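Local coordinates for protein alanine racemase (Corynebacterium glutamicum, PDB 2DY3) that binds pyridoxal-5'-phosphate as a two-chain assembly, each chain joining an N-terminal TIM-barrel domain of the alanine racemase family to a mainly beta C-terminal domain, at residues Y38-E43 with A218-E223; V48-A51 with A56-V59; V132-W137 with F177-A182. One frame throughout, in Å; residues are numbered along the deposited sequence.

How the contacts relate
All three contacts lie in the barrel domain. Contacts 1 and 2 are buried and share helix 42-50: contact 1 uses the turn leading into it, contact 2 its C-terminal part, in the layer between helix and strand. Their centres are 11 Å apart and they touch, CD2 of Phe-219 resting 3.7 Å from CD1 of Ile-49. Contact 1 is an aromatic cluster beside the phosphate of pyridoxal-5'-phosphate, with a water and polar ring atoms, whereas contact 2 is purely apolar. Contact 3 stands apart, its nearest atoms about 18 Å from contact 1 and about 15 Å from contact 2; there two outer helices combine an exposed salt bridge with a buried tryptophan-alanine contact.

Contact 1. Residues Y38-E43 with A218-E223; sequences YNHGVE and AFYGLE. With PLP (pyridoxal-5'-phosphate), chain F.
Three aromatic rings make this contact, with Tyr-220 placed against both Tyr-38 and His-40. Tyr-38 and Tyr-220 form an offset stack, ring centroids 4.7 Å apart and planes inclined by 25°. The overlap is through rims: CE2 of Tyr-220 lies 3.3 Å from CG of Tyr-38, over the face of that ring, while CB of Tyr-38 sits over the face of the Tyr-220 ring as a CH-pi contact. A second offset stack joins Tyr-220 to His-40. Here CD1 of Tyr-220 stands above the middle of the imidazole, 3.6 Å from its ND1, and CB of Tyr-220 adds an off-centre CH-pi approach near CE1.

The cluster stands at the mouth of the TIM barrel, where Tyr-38 belongs to the pyridoxal-5'-phosphate pocket. Its hydroxyl donates to O1P of the phosphate (OH to O1P 2.7 Å), and the phosphate oxygen lies near the plane of the tyrosine ring. Tyr-220 thus backs, from one face, the ring of a residue that binds the phosphate, and acts as a second-shell residue; its own hydroxyl is hydrogen-bonded to the carbonyl of Val-32.

Polar bonds also hold the imidazole. With CG of His-40 beside its backbone N (chi1 -72°), ND1 turns back to donate to O of Tyr-38 at 2.9 Å, a bent bond (140°) that reaches the oxygen from above the carbonyl plane. NE2 of His-40 meets a water at 2.8 Å, in the plane of the ring, and this water donates to the carbonyl O of Tyr-220, linking the two segments. Both imidazole nitrogens therefore have partners, which fixes the rotation of the ring. Helix 345-350 packs on Tyr-38 through Tyr-346 and on His-40 through Val-349, and Met-304 of the second subunit touches Tyr-38.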
loop_
_atom_site.group_PDB
_atom_site.type_symbol
_atom_site.label_atom_id
_atom_site.label_comp_id
_atom_site.label_asym_id
_atom_site.label_seq_id
_atom_site.Cartn_x
_atom_site.Cartn_y
_atom_site.Cartn_z
ATOM N N TYR B 38 4.634 -3.626 10.916
ATOM C CA TYR B 38 3.206 -3.647 10.633
ATOM C C TYR B 38 2.730 -2.271 10.186
ATOM O O TYR B 38 1.689 -1.785 10.632
ATOM C CB TYR B 38 2.424 -4.102 11.872
ATOM C CG TYR B 38 2.530 -5.587 12.146
ATOM C CD1 TYR B 38 3.725 -6.267 11.939
ATOM C CD2 TYR B 38 1.442 -6.308 12.616
ATOM C CE1 TYR B 38 3.831 -7.617 12.182
ATOM C CE2 TYR B 38 1.542 -7.666 12.870
ATOM C CZ TYR B 38 2.739 -8.314 12.648
ATOM O OH TYR B 38 2.843 -9.670 12.875
ATOM N N ASN B 39 3.523 -1.647 9.321
ATOM C CA ASN B 39 3.217 -0.329 8.766
ATOM C C ASN B 39 3.362 0.821 9.767
ATOM O O ASN B 39 2.992 1.951 9.460
ATOM C CB ASN B 39 1.793 -0.329 8.195
ATOM C CG ASN B 39 1.559 0.783 7.180
ATOM O OD1 ASN B 39 0.421 1.193 6.945
ATOM N ND2 ASN B 39 2.631 1.261 6.566
ATOM N N HIS B 40 3.893 0.548 10.958
ATOM C CA HIS B 40 4.059 1.605 11.965
ATOM C C HIS B 40 5.397 2.352 11.881
ATOM O O HIS B 40 5.620 3.314 12.619
ATOM C CB HIS B 40 3.902 1.037 13.384
ATOM C CG HIS B 40 2.498 0.663 13.743
ATOM N ND1 HIS B 40 1.831 -0.392 13.158
ATOM C CD2 HIS B 40 1.638 1.197 14.643
ATOM C CE1 HIS B 40 0.622 -0.492 13.681
ATOM N NE2 HIS B 40 0.480 0.461 14.585
ATOM N N GLY B 41 6.286 1.915 10.991
ATOM C CA GLY B 41 7.579 2.572 10.862
ATOM C C GLY B 41 8.633 1.911 11.734
ATOM O O GLY B 41 8.906 2.361 12.852
ATOM N N VAL B 42 9.238 0.845 11.214
ATOM C CA VAL B 42 10.244 0.087 11.952
ATOM C C VAL B 42 11.467 0.902 12.362
ATOM O O VAL B 42 12.110 0.606 13.374
ATOM C CB VAL B 42 10.710 -1.145 11.129
ATOM C CG1 VAL B 42 11.565 -0.704 9.932
ATOM C CG2 VAL B 42 11.464 -2.106 12.021
ATOM N N GLU B 43 11.785 1.931 11.586
ATOM C CA GLU B 43 12.938 2.770 11.879
ATOM C C GLU B 43 12.804 3.453 13.236
ATOM O O GLU B 43 13.802 3.733 13.896
ATOM C CB GLU B 43 13.125 3.810 10.772
ATOM C CG GLU B 43 14.302 4.735 10.998
ATOM C CD GLU B 43 14.837 5.340 9.710
ATOM O OE1 GLU B 43 15.707 6.233 9.802
ATOM O OE2 GLU B 43 14.400 4.921 8.613
ATOM N N ALA B 218 0.334 -7.697 19.069
ATOM C CA ALA B 218 0.193 -7.111 20.400
ATOM C C ALA B 218 1.084 -5.895 20.690
ATOM O O ALA B 218 0.703 -5.022 21.474
ATOM C CB ALA B 218 0.417 -8.188 21.473
ATOM N N PHE B 219 2.264 -5.832 20.079
ATOM C CA PHE B 219 3.164 -4.700 20.314
ATOM C C PHE B 219 2.551 -3.394 19.820
ATOM O O PHE B 219 2.877 -2.305 20.314
ATOM C CB PHE B 219 4.512 -4.904 19.603
ATOM C CG PHE B 219 5.441 -5.857 20.305
ATOM C CD1 PHE B 219 5.390 -7.217 20.053
ATOM C CD2 PHE B 219 6.362 -5.386 21.227
ATOM C CE1 PHE B 219 6.243 -8.092 20.709
ATOM C CE2 PHE B 219 7.215 -6.252 21.884
ATOM C CZ PHE B 219 7.157 -7.606 21.625
ATOM N N TYR B 220 1.661 -3.513 18.841
ATOM C CA TYR B 220 1.012 -2.351 18.249
ATOM C C TYR B 220 -0.305 -2.028 18.953
ATOM O O TYR B 220 -1.062 -1.164 18.511
ATOM C CB TYR B 220 0.804 -2.613 16.755
ATOM C CG TYR B 220 2.083 -3.088 16.099
ATOM C CD1 TYR B 220 3.177 -2.239 15.975
ATOM C CD2 TYR B 220 2.233 -4.411 15.695
ATOM C CE1 TYR B 220 4.382 -2.692 15.475
ATOM C CE2 TYR B 220 3.440 -4.872 15.196
ATOM C CZ TYR B 220 4.510 -4.005 15.088
ATOM O OH TYR B 220 5.713 -4.455 14.591
ATOM N N GLY B 221 -0.568 -2.744 20.042
ATOM C CA GLY B 221 -1.760 -2.505 20.834
ATOM C C GLY B 221 -3.082 -3.063 20.346
ATOM O O GLY B 221 -4.139 -2.573 20.750
ATOM N N LEU B 222 -3.046 -4.085 19.500
ATOM C CA LEU B 222 -4.281 -4.668 18.985
ATOM C C LEU B 222 -4.500 -6.075 19.541
ATOM O O LEU B 222 -3.551 -6.833 19.698
ATOM C CB LEU B 222 -4.239 -4.703 17.456
ATOM C CG LEU B 222 -3.934 -3.386 16.732
ATOM C CD1 LEU B 222 -3.721 -3.652 15.241
ATOM C CD2 LEU B 222 -5.074 -2.400 16.944
ATOM N N GLU B 223 -5.752 -6.409 19.844
ATOM C CA GLU B 223 -6.106 -7.719 20.390
ATOM C C GLU B 223 -6.396 -8.731 19.286
ATOM O O GLU B 223 -7.201 -8.481 18.387
ATOM C CB GLU B 223 -7.331 -7.606 21.304
ATOM C CG GLU B 223 -7.100 -6.850 22.616
ATOM C CD GLU B 223 -6.151 -7.576 23.561
ATOM O OE1 GLU B 223 -5.975 -8.801 23.402
ATOM O OE2 GLU B 223 -5.592 -6.926 24.471
HETATM N N1 PLP F . 5.812 -15.524 13.552
HETATM C C2 PLP F . 5.834 -15.615 12.158
HETATM C C2A PLP F . 6.612 -16.741 11.497
HETATM C C3 PLP F . 5.122 -14.655 11.399
HETATM O O3 PLP F . 5.124 -14.729 10.021
HETATM C C4 PLP F . 4.405 -13.614 12.068
HETATM C C4A PLP F . 3.577 -12.557 11.292
HETATM C C5 PLP F . 4.404 -13.578 13.506
HETATM C C6 PLP F . 5.112 -14.531 14.219
HETATM C C5A PLP F . 3.657 -12.542 14.289
HETATM O O4P PLP F . 2.303 -12.928 14.481
HETATM P P PLP F . 1.170 -12.079 15.273
HETATM O O1P PLP F . 1.100 -10.740 14.698
HETATM O O2P PLP F . -0.030 -12.877 15.021
HETATM O O3P PLP F . 1.654 -12.084 16.671
HETATM O O HOH W 1 -1.828 0.189 16.094
#

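Contact 2. Residues V48-A51 with A56-V59; sequences VIAA and AFGV
CG of Phe-57 lies beside its backbone N and anti to the carbonyl carbon (chi1 -72°), and chi2 of -84° turns the ring so that its far end, CE1, CZ and CE2, meets the C-terminal part of helix 42-50. On the helix, Ile-49 has CG1 beside the backbone N (chi1 -70°), which puts its other branch, CG2, anti to that nitrogen and against the phenyl ring. CG2 of Ile-49 comes to 3.7 Å from CE1 of Phe-57, obliquely to the ring, with CB of Ile-49 close behind. Ala-50 meets the same ring from the neighbouring position: its methyl CB is 3.9 Å from CZ of Phe-57, and its backbone N is 3.8 Å from CZ, at the ring edge and near the ring plane.

No hydrogen bond crosses between the segments. The ring tip fits against two consecutive helix residues, and the contact rests on apolar packing. Phe-57 is also touched by Leu-68 of helix 62-70 and by Ala-31 of strand 28-32, while Ile-49 reaches Ile-13 and Thr-17 of helix 10-24.

Strand 56-59 is paired in parallel with strands 28-32 and 76-81. Phe-57 packs in the interface between helix and strand, and helix 42-50 lies in the connection from strand 28-32 to strand 56-59, part of a beta-alpha-beta crossover of the kind from which a TIM barrel is built.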
loop_
_atom_site.group_PDB
_atom_site.type_symbol
_atom_site.label_atom_id
_atom_site.label_comp_id
_atom_site.label_asym_id
_atom_site.label_seq_id
_atom_site.Cartn_x
_atom_site.Cartn_y
_atom_site.Cartn_z
ATOM N N VAL B 48 12.420 1.574 20.016
ATOM C CA VAL B 48 11.627 1.744 21.220
ATOM C C VAL B 48 11.367 0.384 21.845
ATOM O O VAL B 48 11.489 0.205 23.061
ATOM C CB VAL B 48 10.292 2.438 20.912
ATOM C CG1 VAL B 48 9.382 2.364 22.123
ATOM C CG2 VAL B 48 10.547 3.896 20.523
ATOM N N ILE B 49 11.024 -0.588 21.007
ATOM C CA ILE B 49 10.764 -1.926 21.501
ATOM C C ILE B 49 12.027 -2.509 22.117
ATOM O O ILE B 49 11.971 -3.240 23.113
ATOM C CB ILE B 49 10.277 -2.848 20.371
ATOM C CG1 ILE B 49 8.872 -2.426 19.940
ATOM C CG2 ILE B 49 10.296 -4.292 20.829
ATOM C CD1 ILE B 49 8.277 -3.277 18.854
ATOM N N ALA B 50 13.170 -2.179 21.524
ATOM C CA ALA B 50 14.445 -2.684 22.018
ATOM C C ALA B 50 14.755 -2.094 23.388
ATOM O O ALA B 50 15.203 -2.794 24.296
ATOM C CB ALA B 50 15.563 -2.336 21.036
ATOM N N ALA B 51 14.504 -0.798 23.525
ATOM C CA ALA B 51 14.767 -0.081 24.767
ATOM C C ALA B 51 13.841 -0.488 25.904
ATOM O O ALA B 51 14.019 -0.041 27.035
ATOM C CB ALA B 51 14.671 1.423 24.522
ATOM N N ALA B 56 14.844 -10.136 21.217
ATOM C CA ALA B 56 15.153 -10.412 19.821
ATOM C C ALA B 56 14.076 -9.838 18.912
ATOM O O ALA B 56 13.057 -9.332 19.384
ATOM C CB ALA B 56 15.267 -11.918 19.614
ATOM N N PHE B 57 14.311 -9.919 17.604
ATOM C CA PHE B 57 13.363 -9.419 16.616
ATOM C C PHE B 57 13.175 -10.431 15.498
ATOM O O PHE B 57 14.109 -11.145 15.122
ATOM C CB PHE B 57 13.860 -8.100 16.025
ATOM C CG PHE B 57 13.776 -6.939 16.977
ATOM C CD1 PHE B 57 12.595 -6.227 17.119
ATOM C CD2 PHE B 57 14.871 -6.579 17.747
ATOM C CE1 PHE B 57 12.505 -5.168 18.018
ATOM C CE2 PHE B 57 14.793 -5.527 18.646
ATOM C CZ PHE B 57 13.604 -4.818 18.780
ATOM N N GLY B 58 11.959 -10.495 14.976
ATOM C CA GLY B 58 11.673 -11.413 13.895
ATOM C C GLY B 58 11.141 -10.660 12.691
ATOM O O GLY B 58 10.293 -9.766 12.830
ATOM N N VAL B 59 11.664 -10.988 11.512
ATOM C CA VAL B 59 11.189 -10.361 10.282
ATOM C C VAL B 59 11.049 -11.433 9.223
ATOM O O VAL B 59 11.512 -12.566 9.401
ATOM C CB VAL B 59 12.146 -9.262 9.731
ATOM C CG1 VAL B 59 12.153 -8.059 10.657
ATOM C CG2 VAL B 59 13.554 -9.828 9.541
#

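Contact 3. Residues V132-W137 with F177-A182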
loop_
_atom_site.group_PDB
_atom_site.type_symbol
_atom_site.label_atom_id
_atom_site.label_comp_id
_atom_site.label_asym_id
_atom_site.label_seq_id
_atom_site.Cartn_x
_atom_site.Cartn_y
_atom_site.Cartn_z
ATOM N N VAL B 132 10.412 -27.303 6.821
ATOM C CA VAL B 132 10.780 -28.696 6.610
ATOM C C VAL B 132 9.691 -29.607 7.182
ATOM O O VAL B 132 9.306 -29.467 8.345
ATOM C CB VAL B 132 12.128 -29.007 7.311
ATOM C CG1 VAL B 132 12.605 -30.400 6.939
ATOM C CG2 VAL B 132 13.169 -27.962 6.920
ATOM N N ASP B 133 9.184 -30.530 6.367
ATOM C CA ASP B 133 8.145 -31.433 6.843
ATOM C C ASP B 133 8.721 -32.740 7.367
ATOM O O ASP B 133 9.871 -33.078 7.107
ATOM C CB ASP B 133 7.110 -31.719 5.750
ATOM C CG ASP B 133 7.701 -32.419 4.548
ATOM O OD1 ASP B 133 8.472 -33.387 4.730
ATOM O OD2 ASP B 133 7.380 -32.010 3.417
ATOM N N GLU B 134 7.891 -33.462 8.112
ATOM C CA GLU B 134 8.249 -34.732 8.741
ATOM C C GLU B 134 9.149 -35.677 7.947
ATOM O O GLU B 134 10.132 -36.197 8.480
ATOM C CB GLU B 134 6.966 -35.459 9.150
ATOM C CG GLU B 134 7.177 -36.728 9.956
ATOM C CD GLU B 134 5.882 -37.226 10.576
ATOM O OE1 GLU B 134 5.388 -36.570 11.514
ATOM O OE2 GLU B 134 5.351 -38.262 10.120
ATOM N N GLN B 135 8.817 -35.909 6.682
ATOM C CA GLN B 135 9.614 -36.807 5.852
ATOM C C GLN B 135 11.034 -36.294 5.607
ATOM O O GLN B 135 11.934 -37.078 5.295
ATOM C CB GLN B 135 8.921 -37.043 4.504
ATOM C CG GLN B 135 7.557 -37.714 4.603
ATOM C CD GLN B 135 7.604 -39.057 5.316
ATOM O OE1 GLN B 135 7.838 -39.129 6.526
ATOM N NE2 GLN B 135 7.385 -40.133 4.565
ATOM N N GLU B 136 11.235 -34.987 5.758
ATOM C CA GLU B 136 12.544 -34.382 5.529
ATOM C C GLU B 136 13.356 -34.153 6.811
ATOM O O GLU B 136 14.568 -33.947 6.749
ATOM C CB GLU B 136 12.378 -33.036 4.806
ATOM C CG GLU B 136 11.358 -33.042 3.673
ATOM C CD GLU B 136 11.098 -31.659 3.090
ATOM O OE1 GLU B 136 10.783 -30.725 3.857
ATOM O OE2 GLU B 136 11.200 -31.506 1.856
ATOM N N TRP B 137 12.694 -34.192 7.965
ATOM C CA TRP B 137 13.373 -33.953 9.242
ATOM C C TRP B 137 14.660 -34.747 9.421
ATOM O O TRP B 137 15.705 -34.186 9.741
ATOM C CB TRP B 137 12.438 -34.249 10.420
ATOM C CG TRP B 137 11.220 -33.395 10.460
ATOM C CD1 TRP B 137 11.026 -32.214 9.806
ATOM C CD2 TRP B 137 10.037 -33.626 11.236
ATOM N NE1 TRP B 137 9.793 -31.693 10.128
ATOM C CE2 TRP B 137 9.167 -32.542 11.004
ATOM C CE3 TRP B 137 9.630 -34.646 12.106
ATOM C CZ2 TRP B 137 7.911 -32.447 11.609
ATOM C CZ3 TRP B 137 8.382 -34.551 12.706
ATOM C CH2 TRP B 137 7.539 -33.458 12.453
ATOM N N PHE B 177 5.414 -30.891 16.367
ATOM C CA PHE B 177 6.594 -30.072 16.625
ATOM C C PHE B 177 7.501 -30.744 17.654
ATOM O O PHE B 177 8.717 -30.769 17.494
ATOM C CB PHE B 177 6.171 -28.685 17.131
ATOM C CG PHE B 177 7.320 -27.735 17.369
ATOM C CD1 PHE B 177 8.100 -27.281 16.316
ATOM C CD2 PHE B 177 7.595 -27.268 18.649
ATOM C CE1 PHE B 177 9.131 -26.372 16.530
ATOM C CE2 PHE B 177 8.618 -26.364 18.869
ATOM C CZ PHE B 177 9.388 -25.913 17.806
ATOM N N ARG B 178 6.905 -31.285 18.711
ATOM C CA ARG B 178 7.678 -31.951 19.753
ATOM C C ARG B 178 8.319 -33.230 19.236
ATOM O O ARG B 178 9.352 -33.667 19.735
ATOM C CB ARG B 178 6.784 -32.244 20.955
ATOM C CG ARG B 178 6.387 -30.979 21.696
ATOM C CD ARG B 178 5.368 -31.226 22.793
ATOM N NE ARG B 178 5.102 -29.986 23.518
ATOM C CZ ARG B 178 4.156 -29.844 24.438
ATOM N NH1 ARG B 178 3.374 -30.869 24.754
ATOM N NH2 ARG B 178 3.994 -28.674 25.043
ATOM N N ARG B 179 7.698 -33.827 18.228
ATOM C CA ARG B 179 8.220 -35.040 17.624
ATOM C C ARG B 179 9.490 -34.660 16.865
ATOM O O ARG B 179 10.490 -35.380 16.887
ATOM C CB ARG B 179 7.162 -35.622 16.681
ATOM C CG ARG B 179 7.547 -36.904 15.981
ATOM C CD ARG B 179 6.295 -37.646 15.523
ATOM N NE ARG B 179 5.479 -36.862 14.601
ATOM C CZ ARG B 179 4.156 -36.745 14.688
ATOM N NH1 ARG B 179 3.494 -37.363 15.658
ATOM N NH2 ARG B 179 3.492 -36.009 13.807
ATOM N N ALA B 180 9.444 -33.504 16.210
ATOM C CA ALA B 180 10.581 -33.002 15.450
ATOM C C ALA B 180 11.735 -32.621 16.378
ATOM O O ALA B 180 12.892 -32.952 16.115
ATOM C CB ALA B 180 10.153 -31.790 14.621
ATOM N N LEU B 181 11.414 -31.928 17.465
ATOM C CA LEU B 181 12.428 -31.497 18.424
ATOM C C LEU B 181 13.158 -32.681 19.057
ATOM O O LEU B 181 14.377 -32.641 19.254
ATOM C CB LEU B 181 11.780 -30.628 19.508
ATOM C CG LEU B 181 12.706 -29.992 20.552
ATOM C CD1 LEU B 181 13.788 -29.175 19.872
ATOM C CD2 LEU B 181 11.888 -29.112 21.484
ATOM N N ALA B 182 12.417 -33.741 19.369
ATOM C CA ALA B 182 13.019 -34.922 19.969
ATOM C C ALA B 182 13.945 -35.603 18.964
ATOM O O ALA B 182 15.031 -36.072 19.320
ATOM C CB ALA B 182 11.933 -35.896 20.428
#
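Arg-179 and Glu-134 form a salt bridge across the outer side of two helices. A single carboxylate oxygen, OE1 of Glu-134, receives both donors, NH2 of Arg-179 at 3.0 Å and NE of Arg-179 at 3.1 Å. Both hydrogen bonds are weak, each with an N-H...O angle of 125°, and the carboxylate and guanidinium planes stand perpendicular. The arginine is extended as far as CD and then bends at chi3 (60°), which swings NE and NH2 round to the glutamate. Both residues are exposed, so solvent probably moderates the pairing.

Next to it, Asp-133 and Glu-136 form a capping box at the start of helix 134-146: N of Asp-133 donates to OE1 of Glu-136 at 3.0 Å, and N of Glu-136 returns a weak bond to OD1 of Asp-133, a residue that Lys-246 of the second subunit also touches. The indole is fixed too, NE1 of Trp-137 donating to O of Val-132 at 2.9 Å with the acceptor in the ring plane.

Held this way, Trp-137 presents one face to the other helix. CB of Ala-180 sits almost exactly on the normal of the six-membered ring, 3.5 Å from its centroid, a CH-pi contact, while the backbone of Asp-133 and Glu-134 covers the opposite face. CG of Arg-179 lies at the indole edge, 4.1 Å from CZ3 of Trp-137.

Helices 134-146 and 169-186 are successive outer helices of the barrel, separated in sequence by strand 150-156, whose Met-155 packs against Ala-180 and Phe-177.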